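Local structure of putative glycosyl hydrolase (Bacteroides thetaiotaomicron VPI-5482, 3K11) at residues K33-I36 with D37-F40; V51-K54 with N55-K58. The protein is probably a glycoside hydrolase, though its substrate and reaction have not been established. One frame throughout, in Å; residues are numbered along the deposited sequence.

Interaction 1. Residues K33-I36 with D37-F40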
ATOM      1  N   LYS A  33      17.768  28.332  10.667  1.00 23.06           N
ATOM      2  CA  LYS A  33      18.802  29.172  10.052  1.00 22.39           C
ATOM      3  C   LYS A  33      20.212  28.610  10.283  1.00 26.18           C
ATOM      4  O   LYS A  33      21.075  28.673   9.397  1.00 25.64           O
ATOM      5  CB  LYS A  33      18.674  30.610  10.568  1.00 24.69           C
ATOM      6  CG  LYS A  33      19.688  31.615  10.064  1.00 29.00           C
ATOM      7  CD  LYS A  33      19.566  31.927   8.612  1.00 27.78           C
ATOM      8  CE  LYS A  33      20.175  33.285   8.273  1.00 33.23           C
ATOM      9  NZ  LYS A  33      21.623  33.311   8.541  1.00 26.24           N
ATOM     10  N   LYS A  34      20.461  28.077  11.476  1.00 27.60           N
ATOM     11  CA  LYS A  34      21.749  27.458  11.773  1.00 29.46           C
ATOM     12  C   LYS A  34      22.061  26.323  10.790  1.00 27.83           C
ATOM     13  O   LYS A  34      23.188  26.180  10.295  1.00 24.78           O
ATOM     14  CB  LYS A  34      21.727  26.923  13.207  1.00 30.96           C
ATOM     15  CG  LYS A  34      22.991  26.188  13.634  1.00 37.35           C
ATOM     16  CD  LYS A  34      22.864  25.642  15.075  1.00 39.48           C
ATOM     17  CE  LYS A  34      24.148  24.886  15.514  1.00 45.99           C
ATOM     18  NZ  LYS A  34      24.435  23.686  14.637  1.00 45.55           N
ATOM     19  N   ASP A  35      21.033  25.551  10.463  1.00 25.05           N
ATOM     20  CA  ASP A  35      21.202  24.424   9.569  1.00 26.58           C
ATOM     21  C   ASP A  35      21.408  24.833   8.119  1.00 25.81           C
ATOM     22  O   ASP A  35      22.326  24.345   7.456  1.00 27.23           O
ATOM     23  CB  ASP A  35      20.050  23.447   9.760  1.00 24.58           C
ATOM     24  CG  ASP A  35      20.163  22.662  11.081  1.00 34.12           C
ATOM     25  OD1 ASP A  35      21.253  22.591  11.691  1.00 30.61           O
ATOM     26  OD2 ASP A  35      19.154  22.108  11.538  1.00 30.20           O
ATOM     27  N   ILE A  36      20.610  25.766   7.617  1.00 25.28           N
ATOM     28  CA  ILE A  36      20.859  26.236   6.236  1.00 25.76           C
ATOM     29  C   ILE A  36      22.185  26.984   6.148  1.00 25.04           C
ATOM     30  O   ILE A  36      22.832  26.941   5.132  1.00 23.63           O
ATOM     31  CB  ILE A  36      19.654  26.984   5.573  1.00 24.38           C
ATOM     32  CG1 ILE A  36      19.278  28.277   6.316  1.00 24.60           C
ATOM     33  CG2 ILE A  36      18.480  26.040   5.427  1.00 23.12           C
ATOM     34  CD1 ILE A  36      18.319  29.234   5.541  1.00 22.93           C
ATOM     35  N   ASP A  37      22.597  27.659   7.212  1.00 24.67           N
ATOM     36  CA  ASP A  37      23.919  28.331   7.226  1.00 23.66           C
ATOM     37  C   ASP A  37      25.058  27.309   7.105  1.00 24.33           C
ATOM     38  O   ASP A  37      26.057  27.573   6.449  1.00 24.31           O
ATOM     39  CB  ASP A  37      24.086  29.141   8.500  1.00 24.45           C
ATOM     40  CG  ASP A  37      23.438  30.536   8.440  1.00 27.81           C
ATOM     41  OD1 ASP A  37      23.103  31.030   7.347  1.00 31.41           O
ATOM     42  OD2 ASP A  37      23.308  31.127   9.555  1.00 31.42           O
ATOM     43  N   ARG A  38      24.888  26.124   7.695  1.00 26.64           N
ATOM     44  CA  ARG A  38      25.891  25.048   7.583  1.00 24.75           C
ATOM     45  C   ARG A  38      25.987  24.532   6.149  1.00 25.91           C
ATOM     46  O   ARG A  38      27.087  24.329   5.616  1.00 24.00           O
ATOM     47  CB  ARG A  38      25.616  23.927   8.583  1.00 25.06           C
ATOM     48  CG  ARG A  38      26.735  22.911   8.650  1.00 31.47           C
ATOM     49  CD  ARG A  38      26.674  22.031   9.895  1.00 29.53           C
ATOM     50  NE  ARG A  38      25.573  21.070   9.864  1.00 26.84           N
ATOM     51  CZ  ARG A  38      24.388  21.252  10.444  1.00 27.81           C
ATOM     52  NH1 ARG A  38      24.085  22.368  11.104  1.00 30.42           N
ATOM     53  NH2 ARG A  38      23.470  20.306  10.337  1.00 29.42           N
ATOM     54  N   VAL A  39      24.836  24.354   5.506  1.00 25.16           N
ATOM     55  CA  VAL A  39      24.814  23.944   4.104  1.00 25.60           C
ATOM     56  C   VAL A  39      25.425  25.057   3.241  1.00 25.70           C
ATOM     57  O   VAL A  39      26.248  24.798   2.359  1.00 24.21           O
ATOM     58  CB  VAL A  39      23.379  23.638   3.611  1.00 26.72           C
ATOM     59  CG1 VAL A  39      23.406  23.379   2.124  1.00 23.20           C
ATOM     60  CG2 VAL A  39      22.745  22.450   4.405  1.00 23.76           C
ATOM     61  N   PHE A  40      25.029  26.300   3.500  1.00 24.99           N
ATOM     62  CA  PHE A  40      25.518  27.424   2.718  1.00 24.79           C
ATOM     63  C   PHE A  40      27.042  27.545   2.820  1.00 24.92           C
ATOM     64  O   PHE A  40      27.729  27.749   1.814  1.00 23.26           O
ATOM     65  CB  PHE A  40      24.856  28.721   3.197  1.00 24.90           C
ATOM     66  CG  PHE A  40      25.352  29.942   2.482  1.00 25.61           C
ATOM     67  CD1 PHE A  40      25.126  30.091   1.138  1.00 23.62           C
ATOM     68  CD2 PHE A  40      26.092  30.916   3.151  1.00 30.28           C
ATOM     69  CE1 PHE A  40      25.598  31.187   0.443  1.00 27.03           C
ATOM     70  CE2 PHE A  40      26.572  32.011   2.469  1.00 34.57           C
ATOM     71  CZ  PHE A  40      26.304  32.159   1.107  1.00 28.55           C
TER
HETATM   72  O   HOH W   1      25.750  24.346  12.493  1.00 33.79           O

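Interaction 2. Residues V51-K54 with N55-K58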
ATOM      1  N   VAL A  51      38.688  30.946 -12.851  1.00 20.86           N
ATOM      2  CA  VAL A  51      39.223  30.252 -14.024  1.00 21.83           C
ATOM      3  C   VAL A  51      40.627  29.778 -13.673  1.00 22.32           C
ATOM      4  O   VAL A  51      41.424  30.532 -13.117  1.00 20.86           O
ATOM      5  CB  VAL A  51      39.235  31.160 -15.276  1.00 21.61           C
ATOM      6  CG1 VAL A  51      39.866  30.476 -16.478  1.00 20.70           C
ATOM      7  CG2 VAL A  51      37.777  31.603 -15.598  1.00 21.49           C
ATOM      8  N   VAL A  52      40.932  28.519 -13.996  1.00 21.71           N
ATOM      9  CA  VAL A  52      42.265  27.989 -13.745  1.00 20.07           C
ATOM     10  C   VAL A  52      42.757  27.226 -14.971  1.00 23.03           C
ATOM     11  O   VAL A  52      41.982  26.852 -15.840  1.00 21.20           O
ATOM     12  CB  VAL A  52      42.273  27.003 -12.551  1.00 21.89           C
ATOM     13  CG1 VAL A  52      41.748  27.674 -11.266  1.00 18.79           C
ATOM     14  CG2 VAL A  52      41.432  25.768 -12.877  1.00 18.28           C
ATOM     15  N   ASP A  53      44.059  27.010 -15.016  1.00 22.39           N
ATOM     16  CA  ASP A  53      44.677  26.130 -15.998  1.00 22.35           C
ATOM     17  C   ASP A  53      44.300  24.696 -15.637  1.00 24.76           C
ATOM     18  O   ASP A  53      44.481  24.253 -14.482  1.00 24.78           O
ATOM     19  CB  ASP A  53      46.169  26.294 -15.954  1.00 22.86           C
ATOM     20  CG  ASP A  53      46.872  25.395 -16.958  1.00 27.00           C
ATOM     21  OD1 ASP A  53      46.913  24.163 -16.753  1.00 24.48           O
ATOM     22  OD2 ASP A  53      47.387  25.941 -17.924  1.00 29.49           O
ATOM     23  N   LYS A  54      43.748  23.981 -16.609  1.00 21.55           N
ATOM     24  CA  LYS A  54      43.235  22.657 -16.362  1.00 25.41           C
ATOM     25  C   LYS A  54      44.306  21.638 -15.998  1.00 24.31           C
ATOM     26  O   LYS A  54      43.982  20.617 -15.406  1.00 27.82           O
ATOM     27  CB  LYS A  54      42.429  22.151 -17.557  1.00 29.18           C
ATOM     28  CG  LYS A  54      43.241  21.897 -18.773  1.00 30.84           C
ATOM     29  CD  LYS A  54      42.330  21.647 -19.964  1.00 34.66           C
ATOM     30  CE  LYS A  54      43.131  21.335 -21.225  1.00 45.00           C
ATOM     31  NZ  LYS A  54      42.281  21.356 -22.482  1.00 47.27           N
ATOM     32  N   ASN A  55      45.547  21.918 -16.344  1.00 23.45           N
ATOM     33  CA  ASN A  55      46.639  21.020 -16.040  1.00 24.26           C
ATOM     34  C   ASN A  55      47.290  21.300 -14.710  1.00 26.11           C
ATOM     35  O   ASN A  55      47.608  20.366 -13.965  1.00 31.13           O
ATOM     36  CB  ASN A  55      47.676  21.152 -17.140  1.00 26.17           C
ATOM     37  CG  ASN A  55      47.077  20.914 -18.503  1.00 28.78           C
ATOM     38  OD1 ASN A  55      47.170  21.754 -19.416  1.00 31.88           O
ATOM     39  ND2 ASN A  55      46.461  19.771 -18.644  1.00 26.55           N
ATOM     40  N   THR A  56      47.505  22.574 -14.397  1.00 20.91           N
ATOM     41  CA  THR A  56      48.296  22.878 -13.206  1.00 19.91           C
ATOM     42  C   THR A  56      47.432  23.354 -12.013  1.00 22.78           C
ATOM     43  O   THR A  56      47.936  23.424 -10.857  1.00 23.93           O
ATOM     44  CB  THR A  56      49.253  23.959 -13.475  1.00 19.77           C
ATOM     45  OG1 THR A  56      48.537  25.131 -13.806  1.00 20.40           O
ATOM     46  CG2 THR A  56      50.220  23.603 -14.644  1.00 21.29           C
ATOM     47  N   GLY A  57      46.207  23.804 -12.320  1.00 23.50           N
ATOM     48  CA  GLY A  57      45.329  24.432 -11.334  1.00 20.54           C
ATOM     49  C   GLY A  57      45.707  25.891 -11.058  1.00 20.28           C
ATOM     50  O   GLY A  57      45.084  26.527 -10.246  1.00 21.52           O
ATOM     51  N   LYS A  58      46.704  26.438 -11.734  1.00 19.70           N
ATOM     52  CA  LYS A  58      47.089  27.835 -11.528  1.00 21.62           C
ATOM     53  C   LYS A  58      45.952  28.773 -11.933  1.00 21.57           C
ATOM     54  O   LYS A  58      45.331  28.579 -12.973  1.00 21.66           O
ATOM     55  CB  LYS A  58      48.350  28.188 -12.317  1.00 22.99           C
ATOM     56  CG  LYS A  58      49.594  27.511 -11.742  1.00 25.34           C
ATOM     57  CD  LYS A  58      50.853  27.965 -12.426  1.00 27.47           C
ATOM     58  CE  LYS A  58      52.044  27.123 -12.001  1.00 19.37           C
ATOM     59  NZ  LYS A  58      53.183  27.590 -12.949  1.00 21.55           N
TER
HETATM   60  O   HOH W   2      48.551  24.092 -19.419  1.00 41.08           O

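Interaction 1. Residues K33-I36 with D37-F40
K33 with D37 and D35 with R38 form two salt bridges within helix 29-45, which packs on helices 101-128, 347-362 and 400-416. The first pair is four residues apart, the second three. K33 has its chain bent at chi2 (68°) and again at chi4, which swings the ammonium over to the D37 carboxylate. NZ of K33 gives a bond to the syn lone pair of D37 OD2 at 2.9 Å and a weak one to D37 OD1. Both ends have further partners. K33 also pairs with D100, while D37 OD1 takes R102 and the hydroxyl of Y103.

The second bridge is built differently. R38 NH1 reaches D35 OD1 at 2.9 Å, close to straight. The oxygen lies at the edge of the guanidinium, near its plane, but is met on its anti side, somewhat out of the carboxylate plane, and the two planar groups stand 90° apart. R38 NE and NH2 give bonds to the carbonyl oxygens of N366 and I365, which with D35 should limit the rotation of the group. K34 NZ comes within 3.8 Å of R38 NH1. A water accepts from both and probably eases the repulsion. Backbone bonds such as F40 N to I36 O (2.8 Å) keep regular helical spacing. Intrahelical i/i+3 and i/i+4 ion pairs like these are common in alpha-helices, here in the mainly helical (alpha/alpha) fold of the six-hairpin glycosidase clan.

Interaction 2. Residues V51-K54 with N55-K58
D53 takes two backbone N-H groups of the following turn on a single carboxylate oxygen, from opposite faces of its plane. N55 N lies 2.7 Å from D53 OD1 and T56 N lies 2.9 Å from it. Both donors come in on the anti side of the oxygen and stand about 30° out of the carboxylate plane. The side chain of D53 has CG opposite its own N (chi1 180°), beside the carbonyl carbon, which turns the carboxylate forward over the bend. D53 OD2 accepts a hydrogen bond from a water whose O lies 2.6 Å away. That water also donates to N55 OD1, so it links the carboxylate to the amide side chain.

The bond from N55 N to D53 OD1 makes an Asx turn, set at the tip of a beta hairpin. Strand 51-53 leads into the four-residue turn 54-57, and the chain comes back toward strand 59-60. D53 N donates to K58 O at 2.9 Å, in the carbonyl plane. D53 O accepts from G57 N at 2.8 Å. G57 has a positive phi (79°), which lets the chain finish the reversal. K58 N does not return the bond to D53. It donates instead to T56 OG1, 3.1 Å away, in an ST turn. The same threonine hydroxyl sits against the CB of D53.

Beside the turn, V52 lays its CB over the G57 and K58 carbonyls, and its CA makes a bent CA-H...O contact with K58 O. The extended K54 side chain leads off to the carbonyl of D68, while N55 to K58 touch a crystal neighbour.

In the fold
The two contacts follow in series along the chain and neither nests nor crosses. From the N terminus, helix 29-45 comes first, and interaction 1 staples successive turns of it without closing a loop. The chain then enters strand 51-53. Interaction 2 closes the tight reversal at 54-57 that sends it back as strand 59-60. Strand 51-53 is the middle one of a small antiparallel sheet, with 59-60 and 70-72 at its edges. The centres of the contacts are about 31 Å apart, and they do not touch. Helix 101-128 relates them: residues 33-40 pack on it through K33, I36 and F40, and V51 rests on it through F113, V117 and F121.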